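Local atomic coordinates of CDP-glucose-4,6-dehydratase (Yersinia pseudotuberculosis, PDB entry 1RKX), a protein that catalyses the NAD-dependent dehydration of CDP-D-glucose to CDP-4-dehydro-6-deoxy-D-glucose, as an extended member of the short-chain dehydrogenase/reductase superfamily. Residues 8-13 against 80-85; 213-218 against 285-290. All coordinates share one frame; numbering follows the deposited sequence.

Interaction 1 joins two neighbouring parallel strands of the nucleotide-binding sheet, whereas interaction 2 is a surface contact between a helix end and a loop. Their centres are 42 Å apart and their nearest atoms about 24 Å apart, so they do not touch; they lie on opposite sides of the chain's centre. In sequence they follow one another, interaction 1 closing before interaction 2 opens. Interaction 1 is the one related to the cofactor: the side chain of Phe13 comes within about 9 Å of the bound NAD, and that of Phe85 within about 5 Å of the side chain of the NAD-binding residue Met87. Interaction 2 lies away from the annotated binding sites.

Interaction 1. Residues 8-13 against 80-85; sequences QGKRVF and QPEIVF
Val12 pairs with Ile83 and Phe13 with Val84 in the tightly packed part of the contact. Phe13 N donates to Ile83 O at 2.9 Å, and Phe85 N donates to Phe13 O at the same 2.9 Å. On one face of the sheet Val12 CG1 reaches the edge of the Phe85 ring near its plane, 3.6 Å from Phe85 CD1; CG1 is the branch that stands anti to the backbone N (chi1 -171°). Ile83 shares this face, which helices 4-7 and 236-251 cover. On the other face, the CB of Phe13 lies 3.6 Å from Pro81 CB, and the Phe13 ring runs on to Ser75, Ile76 and Phe79 of helix 69-79.

The strands run parallel, their short axes 25° apart, within a seven-stranded sheet ordered 3-2-1-4-5-6-7. Strands 11-15 and 83-86, first and fourth in chain order, sit side by side in the middle of this Rossmann sheet, where the strand order switches direction.

Toward the strand starts lies the more polar, partly solvent-exposed end, still well bonded. Arg11 O accepts two backbone donors, Glu82 N at 2.9 Å and Ile83 N at 3.3 Å. In return Arg11 N donates to Glu82 OE2 at 3.2 Å, reaching that oxygen on its anti side and 33° out of the carboxylate plane. Gly9 and Gln80 are exposed here, and a water bridges the same OE2 to Gly9 O, while Glu82 OE1 bonds to Tyr250 OH. Lys10 lays its CD against the carboxylate, but its amine goes to Phe6 O and has cation-pi contacts with Phe6 and Tyr250. The Arg11 guanidinium turns an edge to Gln80 O without bonding to it; its NE is hydrogen-bonded to Phe79 O instead.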
loop_
_atom_site.group_PDB
_atom_site.type_symbol
_atom_site.label_atom_id
_atom_site.label_comp_id
_atom_site.label_asym_id
_atom_site.label_seq_id
_atom_site.Cartn_x
_atom_site.Cartn_y
_atom_site.Cartn_z
ATOM N N GLN C 8 -40.300 -8.463 -11.968
ATOM C CA GLN C 8 -41.525 -8.454 -12.756
ATOM C C GLN C 8 -41.791 -7.080 -13.371
ATOM O O GLN C 8 -41.952 -6.090 -12.662
ATOM C CB GLN C 8 -42.713 -8.865 -11.881
ATOM C CG GLN C 8 -43.998 -9.108 -12.656
ATOM C CD GLN C 8 -43.873 -10.254 -13.646
ATOM O OE1 GLN C 8 -43.487 -11.365 -13.281
ATOM N NE2 GLN C 8 -44.207 -9.989 -14.906
ATOM N N GLY C 9 -41.825 -7.029 -14.700
ATOM C CA GLY C 9 -42.096 -5.776 -15.386
ATOM C C GLY C 9 -40.964 -4.766 -15.505
ATOM O O GLY C 9 -41.158 -3.705 -16.100
ATOM N N LYS C 10 -39.794 -5.062 -14.943
ATOM C CA LYS C 10 -38.668 -4.131 -15.035
ATOM C C LYS C 10 -38.117 -4.108 -16.454
ATOM O O LYS C 10 -37.996 -5.151 -17.098
ATOM C CB LYS C 10 -37.546 -4.534 -14.071
ATOM C CG LYS C 10 -37.859 -4.333 -12.594
ATOM C CD LYS C 10 -38.006 -2.860 -12.253
ATOM C CE LYS C 10 -38.188 -2.642 -10.760
ATOM N NZ LYS C 10 -39.412 -3.329 -10.235
ATOM N N ARG C 11 -37.791 -2.917 -16.942
ATOM C CA ARG C 11 -37.241 -2.782 -18.283
ATOM C C ARG C 11 -35.723 -2.899 -18.152
ATOM O O ARG C 11 -35.063 -1.999 -17.638
ATOM C CB ARG C 11 -37.633 -1.429 -18.887
ATOM C CG ARG C 11 -39.140 -1.211 -18.968
ATOM C CD ARG C 11 -39.485 0.125 -19.605
ATOM N NE ARG C 11 -39.252 0.133 -21.047
ATOM C CZ ARG C 11 -39.976 -0.547 -21.931
ATOM N NH1 ARG C 11 -40.990 -1.303 -21.527
ATOM N NH2 ARG C 11 -39.692 -0.471 -23.227
ATOM N N VAL C 12 -35.184 -4.019 -18.622
ATOM C CA VAL C 12 -33.752 -4.293 -18.523
ATOM C C VAL C 12 -33.075 -4.371 -19.888
ATOM O O VAL C 12 -33.516 -5.104 -20.780
ATOM C CB VAL C 12 -33.514 -5.621 -17.757
ATOM C CG1 VAL C 12 -32.028 -5.807 -17.458
ATOM C CG2 VAL C 12 -34.323 -5.624 -16.469
ATOM N N PHE C 13 -31.994 -3.609 -20.036
ATOM C CA PHE C 13 -31.227 -3.557 -21.274
ATOM C C PHE C 13 -29.935 -4.334 -21.034
ATOM O O PHE C 13 -29.204 -4.046 -20.092
ATOM C CB PHE C 13 -30.907 -2.098 -21.616
ATOM C CG PHE C 13 -30.296 -1.906 -22.980
ATOM C CD1 PHE C 13 -31.098 -1.844 -24.114
ATOM C CD2 PHE C 13 -28.919 -1.758 -23.125
ATOM C CE1 PHE C 13 -30.539 -1.633 -25.382
ATOM C CE2 PHE C 13 -28.346 -1.548 -24.384
ATOM C CZ PHE C 13 -29.158 -1.485 -25.514
ATOM N N GLN C 80 -35.756 2.932 -23.190
ATOM C CA GLN C 80 -35.971 3.569 -21.887
ATOM C C GLN C 80 -35.805 2.569 -20.736
ATOM O O GLN C 80 -36.715 2.371 -19.930
ATOM C CB GLN C 80 -37.374 4.183 -21.821
ATOM C CG GLN C 80 -37.643 5.259 -22.866
ATOM C CD GLN C 80 -36.903 6.549 -22.587
ATOM O OE1 GLN C 80 -37.085 7.164 -21.537
ATOM N NE2 GLN C 80 -36.064 6.970 -23.530
ATOM N N PRO C 81 -34.633 1.927 -20.638
ATOM C CA PRO C 81 -34.409 0.955 -19.562
ATOM C C PRO C 81 -34.250 1.601 -18.187
ATOM O O PRO C 81 -33.842 2.755 -18.079
ATOM C CB PRO C 81 -33.128 0.255 -20.006
ATOM C CG PRO C 81 -32.355 1.395 -20.605
ATOM C CD PRO C 81 -33.421 2.080 -21.463
ATOM N N GLU C 82 -34.577 0.845 -17.142
ATOM C CA GLU C 82 -34.435 1.323 -15.769
ATOM C C GLU C 82 -33.188 0.648 -15.208
ATOM O O GLU C 82 -32.583 1.121 -14.250
ATOM C CB GLU C 82 -35.612 0.886 -14.903
ATOM C CG GLU C 82 -36.985 1.172 -15.446
ATOM C CD GLU C 82 -38.042 0.468 -14.617
ATOM O OE1 GLU C 82 -38.194 0.834 -13.429
ATOM O OE2 GLU C 82 -38.696 -0.460 -15.150
ATOM N N ILE C 83 -32.836 -0.481 -15.809
ATOM C CA ILE C 83 -31.677 -1.251 -15.383
ATOM C C ILE C 83 -30.861 -1.680 -16.596
ATOM O O ILE C 83 -31.411 -2.141 -17.602
ATOM C CB ILE C 83 -32.108 -2.511 -14.599
ATOM C CG1 ILE C 83 -32.945 -2.107 -13.382
ATOM C CG2 ILE C 83 -30.874 -3.290 -14.142
ATOM C CD1 ILE C 83 -33.548 -3.285 -12.628
ATOM N N VAL C 84 -29.543 -1.537 -16.491
ATOM C CA VAL C 84 -28.655 -1.905 -17.578
ATOM C C VAL C 84 -27.521 -2.820 -17.121
ATOM O O VAL C 84 -26.881 -2.565 -16.103
ATOM C CB VAL C 84 -28.006 -0.660 -18.221
ATOM C CG1 VAL C 84 -27.016 -1.099 -19.301
ATOM C CG2 VAL C 84 -29.077 0.253 -18.807
ATOM N N PHE C 85 -27.292 -3.887 -17.877
ATOM C CA PHE C 85 -26.196 -4.815 -17.612
ATOM C C PHE C 85 -25.311 -4.756 -18.851
ATOM O O PHE C 85 -25.741 -5.136 -19.947
ATOM C CB PHE C 85 -26.696 -6.250 -17.431
ATOM C CG PHE C 85 -27.410 -6.493 -16.132
ATOM C CD1 PHE C 85 -28.799 -6.410 -16.061
ATOM C CD2 PHE C 85 -26.697 -6.828 -14.981
ATOM C CE1 PHE C 85 -29.471 -6.663 -14.858
ATOM C CE2 PHE C 85 -27.355 -7.083 -13.772
ATOM C CZ PHE C 85 -28.748 -7.002 -13.711
HETATM O O HOH W 1 -41.457 -1.129 -14.791
#

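Interaction 2. Residues 213-218 against 285-290; sequences RAFEQS and EGASWQ
Phe215 receives the methyl of Ala287 over one ring face, a CH-pi contact and the main side-chain interaction here. Ala287 CB sits 3.6 Å from the centroid of the Phe215 ring and 18° off its normal. The offset is toward the rim: Phe215 CE2, at 3.5 Å from Ala287 CB, is the nearest ring carbon. CG of Phe215 stands anti to the carbonyl carbon (chi1 -72°), a setting that carries the ring across from the helix to the loop. At the ring edge, near its plane, Ser288 O stands 4.2 Å from Phe215 CE2, a loose approach. Outside the two segments, Trp283 meets the same ring with planes about 50° apart, and Val280 of helix 272-283 also touches Phe215.

Backbone packing makes up the second kind of contact. Ser218 CA lies 3.6 Å from Gly286 O, and the two alpha carbons are 4.8 Å apart. Gly286 has positive phi, and at its backbone angles a CB would be pressed against the carbonyl O of Glu285.

The backbone hydrogen bonds nearest the contact lie within the helix end and in the adjoining strand pair. The helix 207-216 ends in a Schellman motif: Ser218, with positive phi as C-prime residue, donates from N to Phe215 O at 2.9 Å, and Gln219 N bonds to Ala214 O. Beyond the cap, the chain enters strand 221-222, which pairs in parallel with strand 289-290; backbone bonds link Ser288 and Gln290 with Val221, and Gln290 with Ile223.

With no hydrogen bond or salt bridge between the segments, their attraction probably rests mainly on dispersion and the methyl-ring contact, while the helix cap and strand pair supply backbone hydrogen bonds beside it.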
loop_
_atom_site.group_PDB
_atom_site.type_symbol
_atom_site.label_atom_id
_atom_site.label_comp_id
_atom_site.label_asym_id
_atom_site.label_seq_id
_atom_site.Cartn_x
_atom_site.Cartn_y
_atom_site.Cartn_z
ATOM N N ARG C 213 -16.177 -31.679 -25.680
ATOM C CA ARG C 213 -15.986 -31.982 -27.094
ATOM C C ARG C 213 -15.323 -33.348 -27.244
ATOM O O ARG C 213 -15.606 -34.091 -28.187
ATOM C CB ARG C 213 -15.112 -30.918 -27.771
ATOM C CG ARG C 213 -15.766 -29.554 -27.932
ATOM C CD ARG C 213 -14.956 -28.686 -28.890
ATOM N NE ARG C 213 -15.538 -27.360 -29.094
ATOM C CZ ARG C 213 -15.363 -26.320 -28.280
ATOM N NH1 ARG C 213 -14.616 -26.435 -27.189
ATOM N NH2 ARG C 213 -15.939 -25.159 -28.560
ATOM N N ALA C 214 -14.431 -33.671 -26.314
ATOM C CA ALA C 214 -13.742 -34.954 -26.342
ATOM C C ALA C 214 -14.742 -36.062 -26.021
ATOM O O ALA C 214 -14.837 -37.053 -26.749
ATOM C CB ALA C 214 -12.606 -34.962 -25.325
ATOM N N PHE C 215 -15.478 -35.889 -24.926
ATOM C CA PHE C 215 -16.479 -36.866 -24.506
ATOM C C PHE C 215 -17.469 -37.055 -25.646
ATOM O O PHE C 215 -17.873 -38.172 -25.972
ATOM C CB PHE C 215 -17.229 -36.363 -23.267
ATOM C CG PHE C 215 -16.413 -36.378 -22.002
ATOM C CD1 PHE C 215 -16.968 -35.935 -20.806
ATOM C CD2 PHE C 215 -15.103 -36.850 -21.995
ATOM C CE1 PHE C 215 -16.235 -35.964 -19.620
ATOM C CE2 PHE C 215 -14.360 -36.884 -20.814
ATOM C CZ PHE C 215 -14.929 -36.441 -19.626
ATOM N N GLU C 216 -17.841 -35.930 -26.241
ATOM C CA GLU C 216 -18.780 -35.870 -27.350
ATOM C C GLU C 216 -18.395 -36.836 -28.468
ATOM O O GLU C 216 -19.236 -37.577 -28.977
ATOM C CB GLU C 216 -18.796 -34.445 -27.887
ATOM C CG GLU C 216 -20.116 -33.962 -28.406
ATOM C CD GLU C 216 -20.077 -32.482 -28.701
ATOM O OE1 GLU C 216 -19.314 -32.076 -29.602
ATOM O OE2 GLU C 216 -20.798 -31.724 -28.025
ATOM N N GLN C 217 -17.122 -36.819 -28.846
ATOM C CA GLN C 217 -16.629 -37.678 -29.914
ATOM C C GLN C 217 -15.985 -38.955 -29.388
ATOM O O GLN C 217 -15.238 -39.619 -30.104
ATOM C CB GLN C 217 -15.617 -36.916 -30.770
ATOM C CG GLN C 217 -16.180 -35.669 -31.428
ATOM C CD GLN C 217 -15.161 -34.953 -32.297
ATOM O OE1 GLN C 217 -15.466 -33.931 -32.914
ATOM N NE2 GLN C 217 -13.942 -35.485 -32.349
ATOM N N SER C 218 -16.281 -39.296 -28.138
ATOM C CA SER C 218 -15.721 -40.494 -27.527
ATOM C C SER C 218 -14.208 -40.520 -27.697
ATOM O O SER C 218 -13.603 -41.586 -27.815
ATOM C CB SER C 218 -16.335 -41.748 -28.152
ATOM O OG SER C 218 -17.727 -41.813 -27.896
ATOM N N GLU C 285 -19.372 -44.210 -19.581
ATOM C CA GLU C 285 -18.887 -44.840 -20.804
ATOM C C GLU C 285 -18.707 -43.836 -21.933
ATOM O O GLU C 285 -19.617 -43.072 -22.253
ATOM C CB GLU C 285 -19.845 -45.948 -21.241
ATOM C CG GLU C 285 -19.937 -47.099 -20.249
ATOM C CD GLU C 285 -20.826 -48.224 -20.739
ATOM O OE1 GLU C 285 -20.523 -48.798 -21.808
ATOM O OE2 GLU C 285 -21.826 -48.536 -20.055
ATOM N N GLY C 286 -17.518 -43.846 -22.527
ATOM C CA GLY C 286 -17.221 -42.931 -23.612
ATOM C C GLY C 286 -16.340 -41.784 -23.154
ATOM O O GLY C 286 -16.068 -40.854 -23.918
ATOM N N ALA C 287 -15.891 -41.847 -21.902
ATOM C CA ALA C 287 -15.040 -40.801 -21.349
ATOM C C ALA C 287 -13.753 -41.357 -20.746
ATOM O O ALA C 287 -13.767 -42.353 -20.026
ATOM C CB ALA C 287 -15.807 -40.011 -20.294
ATOM N N SER C 288 -12.641 -40.699 -21.053
ATOM C CA SER C 288 -11.325 -41.086 -20.550
ATOM C C SER C 288 -10.392 -39.903 -20.779
ATOM O O SER C 288 -10.776 -38.921 -21.414
ATOM C CB SER C 288 -10.796 -42.306 -21.305
ATOM O OG SER C 288 -10.435 -41.961 -22.631
ATOM N N TRP C 289 -9.167 -39.992 -20.273
ATOM C CA TRP C 289 -8.216 -38.900 -20.449
ATOM C C TRP C 289 -6.772 -39.367 -20.440
ATOM O O TRP C 289 -6.450 -40.427 -19.906
ATOM C CB TRP C 289 -8.400 -37.847 -19.356
ATOM C CG TRP C 289 -8.220 -38.380 -17.969
ATOM C CD1 TRP C 289 -9.105 -39.142 -17.263
ATOM C CD2 TRP C 289 -7.084 -38.191 -17.118
ATOM N NE1 TRP C 289 -8.592 -39.437 -16.022
ATOM C CE2 TRP C 289 -7.352 -38.865 -15.907
ATOM C CE3 TRP C 289 -5.863 -37.516 -17.261
ATOM C CZ2 TRP C 289 -6.446 -38.885 -14.842
ATOM C CZ3 TRP C 289 -4.961 -37.535 -16.202
ATOM C CH2 TRP C 289 -5.259 -38.215 -15.007
ATOM N N GLN C 290 -5.906 -38.554 -21.034
ATOM C CA GLN C 290 -4.485 -38.856 -21.103
ATOM C C GLN C 290 -3.689 -37.573 -20.907
ATOM O O GLN C 290 -4.156 -36.487 -21.254
ATOM C CB GLN C 290 -4.140 -39.474 -22.459
ATOM C CG GLN C 290 -4.846 -40.795 -22.745
ATOM C CD GLN C 290 -4.553 -41.856 -21.698
ATOM O OE1 GLN C 290 -3.394 -42.150 -21.401
ATOM N NE2 GLN C 290 -5.606 -42.441 -21.138
#